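Local coordinates for chitin biosynthesis protein CHS5 (Saccharomyces cerevisiae, PDB 4IN3), which helps export selected cargo proteins, including the chitin synthase CHS3, as a component of the CHS5/6 (exomer) cargo adaptor complex at the trans-Golgi network, at residues L12-K17 and G47-M52; S21-T26 and F35-L40. All blocks are in the same frame, centred on the assembly; numbering follows the deposited sequence.

In the fold
Both contacts lie in one antiparallel sheet of the CHS5 N-terminal segment, with their centres about 9 Å apart. The strand order across the sheet is 32-36, 22-26, 9-18, 49-57. Interaction 1 pairs 9-18 with 49-57, an outermost strand within the chain. Interaction 2 pairs 22-26 with 32-36. Along the chain, residues 21-26 and 35-40 both fall between 12-17 and 47-52. Strands 9-18 and 22-26 join the two contacts, with probable backbone hydrogen bonds Gly16 to Leu24 and Thr14 to Thr26. Leu13 packs on Leu25, and Ile50 on Leu40. Both contacts also touch a second CHS5 subunit and BCH1, so this small sheet takes part in the assembly.

Interaction 1 of 2, residues L12-K17 and G47-M52; sequences LLTVGK and GSIIKM
Leu13 and Ile50 form the hydrogen-bonded pair at the heart of this antiparallel contact. Leu13 N donates to Ile50 O at 2.9 Å, and Ile50 N donates back to Leu13 O. Both bonds are close to straight. Further along, Val15 N donates to Ser48 O in a nearly straight bond. Gly47 N then reaches Val15 O at 2.7 Å, with the donor tilted 18° from the carbonyl plane. Gly47 has a positive phi.

The side chain of Leu13 can be followed outward. Its CB lies 4.1 Å from Ile50 CG1. CG stands beside the backbone N, anti to the carbonyl carbon (chi1 -62°). From there CD1 crosses Met52, lying 3.9 Å from its CB and close to its CE, since the Met52 chain bends at chi3 and brings the methyl back. CD2 turns to strand 22-26.

Ile50 holds CG1 between its backbone N and carbonyl carbon (chi1 51°). This carries CD1 to Val15 CG2, 3.9 Å away, and the two side chains meet at about a right angle. The side chains of Leu13, Val15 and Ile50 are apolar and buried. On the face of Leu12, Thr14, Ile49 and Lys51, Leu12 CD2 meets Ile49 CG2 at 4.1 Å. Thr14 packs on Asn378 of a BCH1 chain.

The other side of strand 49-57 faces a second CHS5 subunit, where Ile49 N is hydrogen-bonded to Glu61 OE1 of that subunit and Ile50 and Lys51 pair with one of its strands. The arrangement is a twisted antiparallel strand pair whose outer strand carries the sheet across the interface between two CHS5 copies.

Interaction 2 of 2, residues S21-T26 and F35-L40; sequences SLALLT and FPTVLL
Phe35 turns CG anti to its backbone N (chi1 -161°), while Leu25 sets CG beside its own N (chi1 -47°). These torsions bring Leu25 CD1 to 3.7 Å from Phe35 CB, and the side chains cross at a slant. The Phe35 ring has Pro36 CD over one face, offset toward the rim. The Phe35 side chain also packs on Met52 of the second CHS5 subunit. Ala23 and Phe35 are a hydrogen-bonded pair. Ala23 N donates to Phe35 O at 2.9 Å, and Phe35 N donates to Ala23 O. Ala23 CB meets the tip of Leu40, with CD1 at 3.6 Å.

Beyond Pro36 the chain leaves the strand. Thr37 N still donates to Ser21 O at 3.1 Å. That bond is straight at the hydrogen, but the donor sits 38° above the carbonyl plane. Thr37 OG1 also makes a weak hydrogen bond to Asp19 O. Leu39 N and Leu40 N bond back to Pro36 O and Thr37 O, which curls the chain back so that Leu40 reaches Ala23. Together these residues form the end of an antiparallel beta hairpin, strands 22-26 and 32-36, where the second strand gives way to a helix-like turn.

Interaction 1 of 2, residues L12-K17 and G47-M52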
loop_
_atom_site.group_PDB
_atom_site.type_symbol
_atom_site.label_atom_id
_atom_site.label_comp_id
_atom_site.label_asym_id
_atom_site.label_seq_id
_atom_site.Cartn_x
_atom_site.Cartn_y
_atom_site.Cartn_z
ATOM N N LEU A 12 29.138 -15.948 -11.375
ATOM C CA LEU A 12 29.526 -15.953 -9.970
ATOM C C LEU A 12 28.558 -15.061 -9.198
ATOM O O LEU A 12 28.221 -13.961 -9.644
ATOM C CB LEU A 12 30.963 -15.460 -9.783
ATOM C CG LEU A 12 32.021 -16.537 -9.529
ATOM C CD1 LEU A 12 32.300 -17.355 -10.784
ATOM C CD2 LEU A 12 33.298 -15.910 -8.987
ATOM N N LEU A 13 28.088 -15.541 -8.054
ATOM C CA LEU A 13 27.184 -14.746 -7.232
ATOM C C LEU A 13 27.640 -14.739 -5.776
ATOM O O LEU A 13 28.284 -15.683 -5.306
ATOM C CB LEU A 13 25.742 -15.253 -7.346
ATOM C CG LEU A 13 25.095 -15.191 -8.734
ATOM C CD1 LEU A 13 25.247 -16.515 -9.472
ATOM C CD2 LEU A 13 23.624 -14.787 -8.637
ATOM N N THR A 14 27.315 -13.661 -5.072
ATOM C CA THR A 14 27.672 -13.531 -3.668
ATOM C C THR A 14 26.430 -13.690 -2.798
ATOM O O THR A 14 25.407 -13.042 -3.035
ATOM C CB THR A 14 28.330 -12.168 -3.378
ATOM O OG1 THR A 14 29.427 -11.960 -4.278
ATOM C CG2 THR A 14 28.837 -12.119 -1.942
ATOM N N VAL A 15 26.526 -14.553 -1.790
ATOM C CA VAL A 15 25.397 -14.824 -0.901
ATOM C C VAL A 15 25.234 -13.711 0.145
ATOM O O VAL A 15 26.085 -13.538 1.019
ATOM C CB VAL A 15 25.546 -16.193 -0.206
ATOM C CG1 VAL A 15 24.321 -16.495 0.633
ATOM C CG2 VAL A 15 25.773 -17.290 -1.245
ATOM N N GLY A 16 24.134 -12.968 0.042
ATOM C CA GLY A 16 23.878 -11.797 0.873
ATOM C C GLY A 16 22.964 -12.064 2.059
ATOM O O GLY A 16 23.028 -13.144 2.652
ATOM N N LYS A 17 22.127 -11.080 2.407
ATOM C CA LYS A 17 21.139 -11.228 3.483
ATOM C C LYS A 17 20.325 -12.504 3.271
ATOM O O LYS A 17 19.874 -12.794 2.158
ATOM C CB LYS A 17 20.203 -10.012 3.540
ATOM C CG LYS A 17 19.657 -9.701 4.933
ATOM C CD LYS A 17 18.851 -8.404 4.947
ATOM C CE LYS A 17 17.359 -8.674 5.078
ATOM N NZ LYS A 17 16.563 -7.415 5.100
ATOM N N GLY A 47 27.742 -14.272 2.958
ATOM C CA GLY A 47 28.980 -13.617 2.576
ATOM C C GLY A 47 29.857 -14.595 1.823
ATOM O O GLY A 47 31.078 -14.435 1.747
ATOM N N SER A 48 29.216 -15.617 1.262
ATOM C CA SER A 48 29.906 -16.677 0.541
ATOM C C SER A 48 29.696 -16.551 -0.961
ATOM O O SER A 48 28.796 -15.844 -1.413
ATOM C CB SER A 48 29.431 -18.045 1.038
ATOM O OG SER A 48 29.795 -18.248 2.396
ATOM N N ILE A 49 30.527 -17.252 -1.725
ATOM C CA ILE A 49 30.535 -17.118 -3.175
ATOM C C ILE A 49 30.202 -18.436 -3.871
ATOM O O ILE A 49 30.801 -19.472 -3.586
ATOM C CB ILE A 49 31.898 -16.592 -3.656
ATOM C CG1 ILE A 49 32.175 -15.216 -3.042
ATOM C CG2 ILE A 49 31.945 -16.521 -5.173
ATOM C CD1 ILE A 49 33.615 -14.748 -3.181
ATOM N N ILE A 50 29.240 -18.385 -4.788
ATOM C CA ILE A 50 28.777 -19.579 -5.483
ATOM C C ILE A 50 28.837 -19.430 -6.999
ATOM O O ILE A 50 28.660 -18.333 -7.532
ATOM C CB ILE A 50 27.337 -19.937 -5.085
ATOM C CG1 ILE A 50 26.417 -18.721 -5.230
ATOM C CG2 ILE A 50 27.292 -20.456 -3.662
ATOM C CD1 ILE A 50 25.001 -18.949 -4.735
ATOM N N LYS A 51 29.085 -20.540 -7.690
ATOM C CA LYS A 51 29.086 -20.548 -9.150
ATOM C C LYS A 51 27.821 -21.204 -9.689
ATOM O O LYS A 51 27.476 -22.327 -9.313
ATOM C CB LYS A 51 30.319 -21.268 -9.704
ATOM C CG LYS A 51 30.261 -21.504 -11.217
ATOM C CD LYS A 51 31.468 -22.295 -11.716
ATOM C CE LYS A 51 32.536 -21.382 -12.306
ATOM N NZ LYS A 51 33.768 -22.140 -12.678
ATOM N N MET A 52 27.130 -20.494 -10.571
ATOM C CA MET A 52 25.935 -21.023 -11.204
ATOM C C MET A 52 26.217 -21.296 -12.678
ATOM O O MET A 52 26.525 -20.380 -13.449
ATOM C CB MET A 52 24.766 -20.051 -11.050
ATOM C CG MET A 52 23.423 -20.642 -11.437
ATOM S SD MET A 52 22.054 -19.579 -10.935
ATOM C CE MET A 52 22.438 -19.333 -9.198
#

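Interaction 2 of 2, residues S21-T26 and F35-L40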
loop_
_atom_site.group_PDB
_atom_site.type_symbol
_atom_site.label_atom_id
_atom_site.label_comp_id
_atom_site.label_asym_id
_atom_site.label_seq_id
_atom_site.Cartn_x
_atom_site.Cartn_y
_atom_site.Cartn_z
ATOM N N SER A 21 13.734 -18.976 4.081
ATOM C CA SER A 21 13.076 -19.028 2.780
ATOM C C SER A 21 13.998 -18.620 1.635
ATOM O O SER A 21 14.201 -19.379 0.683
ATOM C CB SER A 21 11.836 -18.121 2.784
ATOM O OG SER A 21 11.197 -18.111 1.521
ATOM N N LEU A 22 14.560 -17.420 1.731
ATOM C CA LEU A 22 15.287 -16.856 0.604
ATOM C C LEU A 22 16.686 -16.360 0.937
ATOM O O LEU A 22 16.939 -15.824 2.017
ATOM C CB LEU A 22 14.504 -15.692 0.002
ATOM C CG LEU A 22 13.062 -15.895 -0.445
ATOM C CD1 LEU A 22 12.423 -14.549 -0.716
ATOM C CD2 LEU A 22 12.975 -16.782 -1.683
ATOM N N ALA A 23 17.588 -16.544 -0.020
ATOM C CA ALA A 23 18.860 -15.851 -0.026
ATOM C C ALA A 23 18.734 -14.780 -1.101
ATOM O O ALA A 23 18.028 -14.962 -2.099
ATOM C CB ALA A 23 19.991 -16.789 -0.346
ATOM N N LEU A 24 19.400 -13.655 -0.889
ATOM C CA LEU A 24 19.482 -12.629 -1.912
ATOM C C LEU A 24 20.906 -12.692 -2.458
ATOM O O LEU A 24 21.884 -12.648 -1.700
ATOM C CB LEU A 24 19.177 -11.250 -1.331
ATOM C CG LEU A 24 17.783 -11.027 -0.738
ATOM C CD1 LEU A 24 17.634 -9.581 -0.269
ATOM C CD2 LEU A 24 16.681 -11.379 -1.729
ATOM N N LEU A 25 21.030 -12.833 -3.771
ATOM C CA LEU A 25 22.343 -13.011 -4.372
ATOM C C LEU A 25 22.680 -11.796 -5.229
ATOM O O LEU A 25 21.803 -11.220 -5.871
ATOM C CB LEU A 25 22.374 -14.290 -5.210
ATOM C CG LEU A 25 21.791 -15.549 -4.557
ATOM C CD1 LEU A 25 21.689 -16.683 -5.570
ATOM C CD2 LEU A 25 22.614 -15.989 -3.353
ATOM N N THR A 26 23.947 -11.397 -5.227
ATOM C CA THR A 26 24.372 -10.237 -6.003
ATOM C C THR A 26 25.479 -10.587 -6.989
ATOM O O THR A 26 26.429 -11.295 -6.649
ATOM C CB THR A 26 24.852 -9.081 -5.104
ATOM O OG1 THR A 26 26.032 -9.476 -4.393
ATOM C CG2 THR A 26 23.767 -8.680 -4.109
ATOM N N PHE A 35 16.462 -16.096 -4.286
ATOM C CA PHE A 35 16.745 -17.497 -4.573
ATOM C C PHE A 35 16.389 -18.410 -3.401
ATOM O O PHE A 35 16.643 -18.064 -2.253
ATOM C CB PHE A 35 18.221 -17.650 -4.935
ATOM C CG PHE A 35 18.540 -18.912 -5.681
ATOM C CD1 PHE A 35 18.212 -19.040 -7.019
ATOM C CD2 PHE A 35 19.184 -19.965 -5.050
ATOM C CE1 PHE A 35 18.508 -20.197 -7.712
ATOM C CE2 PHE A 35 19.486 -21.128 -5.740
ATOM C CZ PHE A 35 19.147 -21.244 -7.074
ATOM N N PRO A 36 15.789 -19.578 -3.691
ATOM C CA PRO A 36 15.450 -20.538 -2.630
ATOM C C PRO A 36 16.692 -21.017 -1.874
ATOM O O PRO A 36 17.620 -21.549 -2.487
ATOM C CB PRO A 36 14.823 -21.704 -3.400
ATOM C CG PRO A 36 14.299 -21.083 -4.651
ATOM C CD PRO A 36 15.287 -20.009 -5.007
ATOM N N THR A 37 16.700 -20.833 -0.555
ATOM C CA THR A 37 17.849 -21.194 0.271
ATOM C C THR A 37 18.068 -22.706 0.292
ATOM O O THR A 37 19.187 -23.181 0.501
ATOM C CB THR A 37 17.677 -20.695 1.722
ATOM O OG1 THR A 37 17.010 -19.425 1.725
ATOM C CG2 THR A 37 19.030 -20.565 2.412
ATOM N N VAL A 38 16.991 -23.453 0.064
ATOM C CA VAL A 38 17.032 -24.910 0.124
ATOM C C VAL A 38 17.697 -25.511 -1.114
ATOM O O VAL A 38 18.026 -26.698 -1.138
ATOM C CB VAL A 38 15.614 -25.501 0.293
ATOM C CG1 VAL A 38 14.910 -25.608 -1.057
ATOM C CG2 VAL A 38 15.671 -26.846 0.996
ATOM N N LEU A 39 17.893 -24.687 -2.139
ATOM C CA LEU A 39 18.561 -25.133 -3.358
ATOM C C LEU A 39 20.045 -24.787 -3.335
ATOM O O LEU A 39 20.830 -25.338 -4.107
ATOM C CB LEU A 39 17.884 -24.544 -4.596
ATOM C CG LEU A 39 16.519 -25.165 -4.896
ATOM C CD1 LEU A 39 15.740 -24.317 -5.890
ATOM C CD2 LEU A 39 16.698 -26.584 -5.421
ATOM N N LEU A 40 20.429 -23.871 -2.450
ATOM C CA LEU A 40 21.835 -23.568 -2.249
ATOM C C LEU A 40 22.506 -24.777 -1.597
ATOM O O LEU A 40 21.842 -25.567 -0.918
ATOM C CB LEU A 40 21.995 -22.338 -1.359
ATOM C CG LEU A 40 21.492 -21.007 -1.916
ATOM C CD1 LEU A 40 21.776 -19.890 -0.922
ATOM C CD2 LEU A 40 22.129 -20.701 -3.262
#